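Local coordinates for protein alpha-galactosidase (Thermus thermophilus, PDB 6LCJ) that probably hydrolyses terminal alpha-galactosyl linkages of galactose-containing sugars, as a hexameric glycoside hydrolase of family GH36, at residues L448-F451 with L452-V456; L20-P24 with G25-L29; E71-R74 with P75-D78; M324-L327 with R328-G332. All coordinates share one frame; numbering follows the deposited sequence.

Contact 1: residues L448-F451 with L452-V456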
loop_
_atom_site.group_PDB
_atom_site.type_symbol
_atom_site.label_atom_id
_atom_site.label_comp_id
_atom_site.label_asym_id
_atom_site.label_seq_id
_atom_site.Cartn_x
_atom_site.Cartn_y
_atom_site.Cartn_z
ATOM N N LEU E 448 32.499 19.681 -46.538
ATOM C CA LEU E 448 31.351 18.902 -46.989
ATOM C C LEU E 448 31.590 18.317 -48.380
ATOM O O LEU E 448 31.323 17.133 -48.616
ATOM C CB LEU E 448 30.085 19.763 -46.978
ATOM C CG LEU E 448 28.836 19.138 -47.637
ATOM C CD1 LEU E 448 28.416 17.799 -46.956
ATOM C CD2 LEU E 448 27.662 20.125 -47.713
ATOM N N GLU E 449 32.119 19.115 -49.308
ATOM C CA GLU E 449 32.375 18.590 -50.646
ATOM C C GLU E 449 33.441 17.496 -50.636
ATOM O O GLU E 449 33.290 16.476 -51.314
ATOM C CB GLU E 449 32.766 19.718 -51.602
ATOM C CG GLU E 449 32.832 19.281 -53.072
ATOM C CD GLU E 449 31.584 18.504 -53.578
ATOM O OE1 GLU E 449 30.466 18.637 -53.016
ATOM O OE2 GLU E 449 31.725 17.756 -54.569
ATOM N N ALA E 450 34.532 17.682 -49.891
ATOM C CA ALA E 450 35.518 16.609 -49.825
ATOM C C ALA E 450 34.930 15.350 -49.190
ATOM O O ALA E 450 35.307 14.231 -49.556
ATOM C CB ALA E 450 36.760 17.074 -49.068
ATOM N N PHE E 451 33.990 15.512 -48.260
ATOM C CA PHE E 451 33.319 14.360 -47.657
ATOM C C PHE E 451 32.513 13.588 -48.703
ATOM O O PHE E 451 32.626 12.361 -48.815
ATOM C CB PHE E 451 32.436 14.858 -46.508
ATOM C CG PHE E 451 31.483 13.829 -45.939
ATOM C CD1 PHE E 451 31.945 12.810 -45.105
ATOM C CD2 PHE E 451 30.113 13.927 -46.182
ATOM C CE1 PHE E 451 31.071 11.892 -44.547
ATOM C CE2 PHE E 451 29.218 13.013 -45.618
ATOM C CZ PHE E 451 29.703 11.989 -44.803
ATOM N N LEU E 452 31.720 14.307 -49.502
ATOM C CA LEU E 452 30.901 13.675 -50.529
ATOM C C LEU E 452 31.748 13.081 -51.647
ATOM O O LEU E 452 31.476 11.968 -52.107
ATOM C CB LEU E 452 29.919 14.691 -51.102
ATOM C CG LEU E 452 28.878 15.168 -50.095
ATOM C CD1 LEU E 452 28.133 16.397 -50.588
ATOM C CD2 LEU E 452 27.919 14.041 -49.800
ATOM N N ALA E 453 32.779 13.801 -52.094
ATOM C CA ALA E 453 33.465 13.454 -53.335
ATOM C C ALA E 453 34.557 12.412 -53.158
ATOM O O ALA E 453 35.084 11.928 -54.162
ATOM C CB ALA E 453 34.070 14.705 -53.974
ATOM N N ARG E 454 34.917 12.059 -51.931
ATOM C CA ARG E 454 36.054 11.187 -51.687
ATOM C C ARG E 454 35.612 9.906 -51.002
ATOM O O ARG E 454 34.602 9.865 -50.299
ATOM C CB ARG E 454 37.122 11.868 -50.823
ATOM C CG ARG E 454 38.040 12.780 -51.596
ATOM C CD ARG E 454 38.731 13.787 -50.683
ATOM N NE ARG E 454 39.788 13.167 -49.890
ATOM C CZ ARG E 454 39.685 12.876 -48.596
ATOM N NH1 ARG E 454 38.555 13.147 -47.929
ATOM N NH2 ARG E 454 40.713 12.307 -47.972
ATOM N N GLU E 455 36.384 8.869 -51.215
ATOM C CA GLU E 455 36.191 7.577 -50.580
ATOM C C GLU E 455 37.399 7.407 -49.663
ATOM O O GLU E 455 38.491 7.057 -50.118
ATOM C CB GLU E 455 36.080 6.467 -51.622
ATOM C CG GLU E 455 34.932 6.621 -52.657
ATOM C CD GLU E 455 35.052 7.862 -53.565
ATOM O OE1 GLU E 455 34.035 8.252 -54.200
ATOM O OE2 GLU E 455 36.159 8.450 -53.643
ATOM N N VAL E 456 37.222 7.716 -48.382
ATOM C CA VAL E 456 38.309 7.644 -47.407
ATOM C C VAL E 456 38.317 6.246 -46.829
ATOM O O VAL E 456 37.347 5.852 -46.149
ATOM C CB VAL E 456 38.142 8.702 -46.306
ATOM C CG1 VAL E 456 39.452 8.907 -45.594
ATOM C CG2 VAL E 456 37.680 10.003 -46.907
#

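Contact 2: residues L20-P24 with G25-L29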
loop_
_atom_site.group_PDB
_atom_site.type_symbol
_atom_site.label_atom_id
_atom_site.label_comp_id
_atom_site.label_asym_id
_atom_site.label_seq_id
_atom_site.Cartn_x
_atom_site.Cartn_y
_atom_site.Cartn_z
ATOM N N LEU E 20 20.339 -30.128 -33.695
ATOM C CA LEU E 20 21.624 -29.485 -33.898
ATOM C C LEU E 20 22.204 -29.966 -35.220
ATOM O O LEU E 20 22.106 -31.150 -35.559
ATOM C CB LEU E 20 22.583 -29.771 -32.733
ATOM C CG LEU E 20 23.997 -29.190 -32.816
ATOM C CD1 LEU E 20 24.537 -28.937 -31.421
ATOM C CD2 LEU E 20 24.961 -30.099 -33.574
ATOM N N GLU E 21 22.823 -29.038 -35.945
ATOM C CA GLU E 21 23.463 -29.314 -37.216
ATOM C C GLU E 21 24.633 -28.351 -37.334
ATOM O O GLU E 21 24.600 -27.262 -36.765
ATOM C CB GLU E 21 22.439 -29.174 -38.352
ATOM C CG GLU E 21 22.956 -28.689 -39.682
ATOM C CD GLU E 21 21.839 -28.135 -40.556
ATOM O OE1 GLU E 21 20.708 -28.001 -40.038
ATOM O OE2 GLU E 21 22.085 -27.842 -41.751
ATOM N N GLU E 22 25.694 -28.763 -38.019
ATOM C CA GLU E 22 26.794 -27.814 -38.111
ATOM C C GLU E 22 26.466 -26.741 -39.149
ATOM O O GLU E 22 25.440 -26.792 -39.838
ATOM C CB GLU E 22 28.118 -28.521 -38.419
ATOM C CG GLU E 22 28.328 -29.846 -37.661
ATOM C CD GLU E 22 29.043 -29.690 -36.309
ATOM O OE1 GLU E 22 29.996 -28.877 -36.211
ATOM O OE2 GLU E 22 28.645 -30.394 -35.346
ATOM N N ALA E 23 27.344 -25.736 -39.234
ATOM C CA ALA E 23 27.029 -24.516 -39.971
ATOM C C ALA E 23 28.272 -23.647 -40.000
ATOM O O ALA E 23 29.085 -23.714 -39.069
ATOM C CB ALA E 23 25.859 -23.765 -39.326
ATOM N N PRO E 24 28.462 -22.823 -41.030
ATOM C CA PRO E 24 29.733 -22.094 -41.160
ATOM C C PRO E 24 29.949 -21.179 -39.967
ATOM O O PRO E 24 29.126 -20.307 -39.675
ATOM C CB PRO E 24 29.559 -21.302 -42.457
ATOM C CG PRO E 24 28.324 -21.845 -43.102
ATOM C CD PRO E 24 27.476 -22.397 -42.032
ATOM N N GLY E 25 31.054 -21.399 -39.258
ATOM C CA GLY E 25 31.414 -20.580 -38.120
ATOM C C GLY E 25 30.819 -21.015 -36.799
ATOM O O GLY E 25 31.106 -20.383 -35.772
ATOM N N GLY E 26 29.998 -22.065 -36.789
ATOM C CA GLY E 26 29.426 -22.570 -35.558
ATOM C C GLY E 26 28.462 -23.705 -35.817
ATOM O O GLY E 26 28.773 -24.638 -36.569
ATOM N N VAL E 27 27.276 -23.635 -35.217
ATOM C CA VAL E 27 26.281 -24.690 -35.327
ATOM C C VAL E 27 24.908 -24.052 -35.477
ATOM O O VAL E 27 24.716 -22.858 -35.257
ATOM C CB VAL E 27 26.285 -25.644 -34.109
ATOM C CG1 VAL E 27 27.543 -26.504 -34.090
ATOM C CG2 VAL E 27 26.128 -24.844 -32.809
ATOM N N ARG E 28 23.940 -24.886 -35.822
ATOM C CA ARG E 28 22.559 -24.464 -35.977
ATOM C C ARG E 28 21.692 -25.303 -35.049
ATOM O O ARG E 28 21.729 -26.536 -35.103
ATOM C CB ARG E 28 22.107 -24.607 -37.425
ATOM C CG ARG E 28 20.728 -24.069 -37.667
ATOM C CD ARG E 28 20.322 -24.252 -39.115
ATOM N NE ARG E 28 21.203 -23.552 -40.042
ATOM C CZ ARG E 28 20.770 -22.640 -40.906
ATOM N NH1 ARG E 28 19.466 -22.334 -40.942
ATOM N NH2 ARG E 28 21.634 -22.039 -41.723
ATOM N N LEU E 29 20.928 -24.630 -34.196
ATOM C CA LEU E 29 20.025 -25.263 -33.250
ATOM C C LEU E 29 18.605 -25.172 -33.777
ATOM O O LEU E 29 18.300 -24.351 -34.646
ATOM C CB LEU E 29 20.122 -24.590 -31.878
ATOM C CG LEU E 29 21.545 -24.369 -31.357
ATOM C CD1 LEU E 29 21.515 -23.751 -29.970
ATOM C CD2 LEU E 29 22.336 -25.682 -31.352
#

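Contact 3: residues E71-R74 with P75-D78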
loop_
_atom_site.group_PDB
_atom_site.type_symbol
_atom_site.label_atom_id
_atom_site.label_comp_id
_atom_site.label_asym_id
_atom_site.label_seq_id
_atom_site.Cartn_x
_atom_site.Cartn_y
_atom_site.Cartn_z
ATOM N N GLU E 71 6.277 6.264 -19.026
ATOM C CA GLU E 71 5.628 5.070 -19.559
ATOM C C GLU E 71 5.101 5.299 -20.976
ATOM O O GLU E 71 5.187 4.410 -21.829
ATOM C CB GLU E 71 4.486 4.655 -18.631
ATOM C CG GLU E 71 4.370 3.161 -18.384
ATOM C CD GLU E 71 3.898 2.838 -16.971
ATOM O OE1 GLU E 71 2.711 2.475 -16.795
ATOM O OE2 GLU E 71 4.717 2.944 -16.033
ATOM N N ALA E 72 4.569 6.497 -21.246
ATOM C CA ALA E 72 3.910 6.779 -22.520
ATOM C C ALA E 72 4.828 6.618 -23.723
ATOM O O ALA E 72 4.323 6.456 -24.844
ATOM C CB ALA E 72 3.351 8.203 -22.527
ATOM N N ARG E 73 6.156 6.692 -23.526
ATOM C CA ARG E 73 7.129 6.621 -24.610
ATOM C C ARG E 73 7.745 5.239 -24.805
ATOM O O ARG E 73 8.528 5.059 -25.743
ATOM C CB ARG E 73 8.246 7.618 -24.369
ATOM C CG ARG E 73 7.958 9.013 -24.840
ATOM C CD ARG E 73 9.283 9.695 -25.035
ATOM N NE ARG E 73 9.184 11.129 -25.265
ATOM C CZ ARG E 73 9.868 12.038 -24.580
ATOM N NH1 ARG E 73 10.687 11.673 -23.599
ATOM N NH2 ARG E 73 9.731 13.314 -24.877
ATOM N N ARG E 74 7.429 4.265 -23.953
ATOM C CA ARG E 74 7.958 2.916 -24.151
ATOM C C ARG E 74 7.603 2.283 -25.494
ATOM O O ARG E 74 8.485 1.633 -26.081
ATOM C CB ARG E 74 7.503 2.013 -23.010
ATOM C CG ARG E 74 8.129 2.414 -21.723
ATOM C CD ARG E 74 7.625 1.612 -20.583
ATOM N NE ARG E 74 8.355 2.002 -19.388
ATOM C CZ ARG E 74 8.127 1.514 -18.177
ATOM N NH1 ARG E 74 7.184 0.600 -17.996
ATOM N NH2 ARG E 74 8.840 1.951 -17.152
ATOM N N PRO E 75 6.385 2.402 -26.033
ATOM C CA PRO E 75 6.111 1.735 -27.325
ATOM C C PRO E 75 6.980 2.235 -28.477
ATOM O O PRO E 75 7.178 1.495 -29.451
ATOM C CB PRO E 75 4.622 2.025 -27.570
ATOM C CG PRO E 75 4.054 2.292 -26.195
ATOM C CD PRO E 75 5.165 2.993 -25.449
ATOM N N GLN E 76 7.520 3.450 -28.402
ATOM C CA GLN E 76 8.383 3.964 -29.459
ATOM C C GLN E 76 9.867 3.872 -29.111
ATOM O O GLN E 76 10.697 4.352 -29.885
ATOM C CB GLN E 76 8.016 5.414 -29.800
ATOM C CG GLN E 76 8.667 6.460 -28.922
ATOM C CD GLN E 76 7.732 7.627 -28.657
ATOM O OE1 GLN E 76 6.528 7.432 -28.543
ATOM N NE2 GLN E 76 8.280 8.842 -28.552
ATOM N N ALA E 77 10.212 3.264 -27.973
ATOM C CA ALA E 77 11.588 3.088 -27.531
ATOM C C ALA E 77 12.126 1.690 -27.823
ATOM O O ALA E 77 13.286 1.543 -28.227
ATOM C CB ALA E 77 11.706 3.382 -26.030
ATOM N N ASP E 78 11.306 0.655 -27.649
ATOM C CA ASP E 78 11.785 -0.713 -27.784
ATOM C C ASP E 78 10.572 -1.636 -27.864
ATOM O O ASP E 78 9.421 -1.194 -27.800
ATOM C CB ASP E 78 12.707 -1.072 -26.607
ATOM C CG ASP E 78 13.814 -2.059 -26.981
ATOM O OD1 ASP E 78 13.584 -2.952 -27.830
ATOM O OD2 ASP E 78 14.918 -1.952 -26.391
#

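Contact 4: residues M324-L327 with R328-G332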
loop_
_atom_site.group_PDB
_atom_site.type_symbol
_atom_site.label_atom_id
_atom_site.label_comp_id
_atom_site.label_asym_id
_atom_site.label_seq_id
_atom_site.Cartn_x
_atom_site.Cartn_y
_atom_site.Cartn_z
ATOM N N MET E 324 5.482 -5.283 -44.918
ATOM C CA MET E 324 6.615 -4.643 -45.574
ATOM C C MET E 324 6.944 -5.299 -46.908
ATOM O O MET E 324 7.388 -4.618 -47.835
ATOM C CB MET E 324 7.843 -4.666 -44.657
ATOM C CG MET E 324 7.732 -3.793 -43.419
ATOM S SD MET E 324 7.151 -2.119 -43.782
ATOM C CE MET E 324 5.499 -2.319 -43.241
ATOM N N ALA E 325 6.761 -6.618 -47.015
ATOM C CA ALA E 325 6.983 -7.293 -48.288
ATOM C C ALA E 325 6.066 -6.744 -49.377
ATOM O O ALA E 325 6.463 -6.644 -50.540
ATOM C CB ALA E 325 6.780 -8.794 -48.119
ATOM N N ARG E 326 4.847 -6.364 -49.015
ATOM C CA ARG E 326 3.955 -5.770 -49.994
ATOM C C ARG E 326 4.429 -4.373 -50.367
ATOM O O ARG E 326 4.376 -3.980 -51.538
ATOM C CB ARG E 326 2.522 -5.759 -49.445
ATOM C CG ARG E 326 1.524 -4.935 -50.256
ATOM C CD ARG E 326 1.137 -5.578 -51.622
ATOM N NE ARG E 326 0.532 -4.587 -52.524
ATOM C CZ ARG E 326 1.034 -4.241 -53.710
ATOM N NH1 ARG E 326 2.147 -4.816 -54.156
ATOM N NH2 ARG E 326 0.433 -3.309 -54.439
ATOM N N LEU E 327 4.910 -3.614 -49.387
ATOM C CA LEU E 327 5.442 -2.291 -49.684
ATOM C C LEU E 327 6.752 -2.396 -50.455
ATOM O O LEU E 327 7.078 -1.506 -51.246
ATOM C CB LEU E 327 5.639 -1.505 -48.389
ATOM C CG LEU E 327 4.482 -0.679 -47.853
ATOM C CD1 LEU E 327 3.282 -1.553 -47.647
ATOM C CD2 LEU E 327 4.880 -0.007 -46.544
ATOM N N ARG E 328 7.504 -3.477 -50.240
ATOM C CA ARG E 328 8.707 -3.708 -51.026
ATOM C C ARG E 328 8.361 -3.892 -52.497
ATOM O O ARG E 328 8.997 -3.298 -53.371
ATOM C CB ARG E 328 9.471 -4.922 -50.491
ATOM C CG ARG E 328 10.652 -5.386 -51.377
ATOM C CD ARG E 328 11.906 -4.501 -51.247
ATOM N NE ARG E 328 11.857 -3.327 -52.120
ATOM C CZ ARG E 328 12.675 -2.279 -52.032
ATOM N NH1 ARG E 328 13.611 -2.229 -51.096
ATOM N NH2 ARG E 328 12.555 -1.270 -52.882
ATOM N N GLU E 329 7.335 -4.704 -52.782
ATOM C CA GLU E 329 6.928 -4.952 -54.162
ATOM C C GLU E 329 6.289 -3.721 -54.778
ATOM O O GLU E 329 6.510 -3.427 -55.957
ATOM C CB GLU E 329 5.969 -6.134 -54.225
ATOM C CG GLU E 329 6.658 -7.476 -54.109
ATOM C CD GLU E 329 7.408 -7.877 -55.389
ATOM O OE1 GLU E 329 7.406 -7.107 -56.378
ATOM O OE2 GLU E 329 8.010 -8.971 -55.407
ATOM N N ALA E 330 5.502 -2.981 -54.000
ATOM C CA ALA E 330 4.883 -1.777 -54.537
ATOM C C ALA E 330 5.924 -0.730 -54.904
ATOM O O ALA E 330 5.680 0.102 -55.788
ATOM C CB ALA E 330 3.878 -1.204 -53.542
ATOM N N ALA E 331 7.086 -0.757 -54.246
ATOM C CA ALA E 331 8.143 0.219 -54.491
ATOM C C ALA E 331 9.065 -0.191 -55.625
ATOM O O ALA E 331 9.822 0.648 -56.132
ATOM C CB ALA E 331 8.972 0.441 -53.220
ATOM N N GLY E 332 9.011 -1.447 -56.037
ATOM C CA GLY E 332 9.875 -1.891 -57.110
ATOM C C GLY E 332 11.323 -1.664 -56.748
ATOM O O GLY E 332 11.794 -2.071 -55.680
#

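Contact 1: residues L448-F451 with L452-V456
With CG of Leu448 swung anti to the backbone N (chi1 171°) and CG of Leu452 turned anti to its carbonyl carbon instead (chi1 -66°), the two side chains converge one helical turn apart and meet obliquely by their methyls, Leu448 CD1 lying 3.9 Å from Leu452 CD1. The backbone beneath closes the same turn: Leu452 N donates to Leu448 O at 3.0 Å. Glu449, bent at chi2, passes at about a right angle to Leu452 and brings its carboxylate oxygen OE1 to 4.0 Å from Leu452 CD1; the other oxygen, OE2, stands 3.9 Å from Ala453 CB and is hydrogen-bonded to the hydroxyl of Ser189. Ala453 N reaches Glu449 O at 2.8 Å, whereas the next bond, from Arg454 N to Ala450 O, is weak at 3.2 Å, as helix 442-453 runs out. Arg454 CD lies 4.2 Å from Ala450 CB, and the bend at chi3 beyond it turns the guanidinium so that Ala450 O comes to its edge. The Phe451 ring touches Leu452 through CD2 and otherwise packs among His426 and Phe406, with Lys431 as a cation-pi partner. The last turn is thus amphipathic, and a guanidinium placed there would probably suit the negative end of the helix.

Contact 2: residues L20-P24 with G25-L29
Glu21 and Arg28 are joined by a reciprocal pair of backbone bonds: Arg28 N donates to Glu21 O at 2.6 Å, and Glu21 N returns to Arg28 O at 2.9 Å. Toward the turn the bonding is less even. Gly26 N meets Ala23 O at 3.0 Å, while the answering bond from Ala23 N to Gly26 O is weak. These pairs define an antiparallel beta hairpin of strands 19-23 and 26-30, closed by a type II turn from Ala23 to Gly26; Gly25 in its third position has a positive phi of 87°, where a side chain would run into the carbonyl oxygen of Pro24. Strand 19-23 is an edge of its sheet within the chain, and strand 26-30 pairs on its inner side with strand 132-137.

Apolar contacts gather on the Leu20 and Leu29 face. Leu20 CD1 touches Leu29 CD2 at 3.9 Å, and Leu20 CG lies 4.4 Å from Val27 CB; Met4 and Leu6 of strand 2-7 and Leu15 of strand 12-17, both in the other antiparallel sheet, pack against these residues. On the other face, Glu21 and Arg28 run side by side in the same direction, the CG of Arg28 standing anti to its backbone N (chi1 -175°), which lays the chain along Glu21 and brings Arg28 CD to 3.9 Å from Glu21 OE1. The pair is too far apart for a salt bridge, though the opposite charges probably attract: Glu21 OE1 is 4.5 Å from Arg28 NE, well out of the guanidinium plane.

Contact 3: residues E71-R74 with P75-D78
Arg73 and Gln76 meet where the amide nitrogen of one lies against the methylenes of the other, Gln76 NE2 standing 3.7 Å from Arg73 CG and 3.8 Å from Arg73 CD. The side chains pass obliquely, their guanidinium and amide planes 57° apart. Gln76 gets there because its CG sits between the backbone N and the carbonyl carbon (chi1 85°), which folds the chain back over the turn and puts CG 3.5 Å from Arg73 O.

The backbone beneath is wound by bonds three residues apart. Gln76 N donates to Arg73 O at 3.3 Å and Ala77 N to Arg74 O at 3.0 Å. With Arg74 N bonded to Glu71 O, these have the spacing of the 3-10 turn that begins at 71-73, in the loop between strand 56-59 and helix 80-84. A weak bond from Asp78 N, spanning four residues, also reaches Arg74 O. Pro75 has no N-H to give, but its CD lies 3.6 Å from Ala72 O.

Farther out, Gln76 OE1 accepts from the backbone N of Phe266, which helps hold the amide in place. With an alanine in place of Gln76, that N-H would probably be left without its acceptor and the Arg73 methylenes without their cover. Arg73 extends past the amide to a salt bridge with Glu367 of the second subunit, so the turn reaches the hexamer interface. Arg74 bonds through NE to Leu68 O and pairs with Glu84, while Asp78 makes a salt bridge with Arg47 and accepts from the backbone N of Trp50.

Contact 4: residues M324-L327 with R328-G332
Met324 begins the run through its carbonyl oxygen, which takes the N-H of Arg328 at 2.7 Å and has Arg328 CB 3.4 Å away. The end of its side chain leads away, and the side chain packs on Phe237, Leu306 and Leu349. Ala325 O accepts from Glu329 N at 3.1 Å, with the CG of Glu329 lying 3.7 Å from the same Ala325 O.

Arg326 carries the main side-chain contact. Its CG is anti to the backbone N (chi1 169°) and the chain bends at chi2, carrying the guanidinium along the helix so that the methyl of Ala330 sits over one face, 3.8 Å above the plane and offset toward its rim. Glu329 CB comes to the guanidinium edge, 4.0 Å from Arg326 NH1, while Ala330 N bonds to Arg326 O at 2.9 Å. Helix 317-331, which these turns finish, is the crossover of a beta-alpha-beta unit between strands 298-303 and 335-338 of the parallel TIM-type barrel; Arg326 and Ala330 face helix 280-296, touching Ala287 and Arg291 respectively. A serine in place of Arg326 would probably leave the Ala330 methyl without its flat cover and open a gap against Val283 and Ala287.

Leu327 O receives a weak bond from Ala331 N at 3.1 Å, as the helix gives way to Gly332, whose phi is positive. Across this end Arg328 reaches Asp351 in a salt bridge, donates to Leu349 O and Ala334 O, and bonds weakly to Gly332 O.

All four contacts are local, and their nearest atoms stay at least about 14 Å apart, the closest pair being contacts 3 and 4. Contacts 1 and 4 are alike in kind, each the last turns of a helix with a weakened final bond; contact 4 is buried in the helical layer around the barrel strands, whereas contact 1 is only partly buried on a later helix. Contact 2 lies at the surface in the N-terminal beta region, its order coming from paired strands and an apolar face. Contact 3 is the most central, its centre about 15 Å from the centre of the chain, a buried loop rich in charged and amide groups, and alone among the four it touches another subunit.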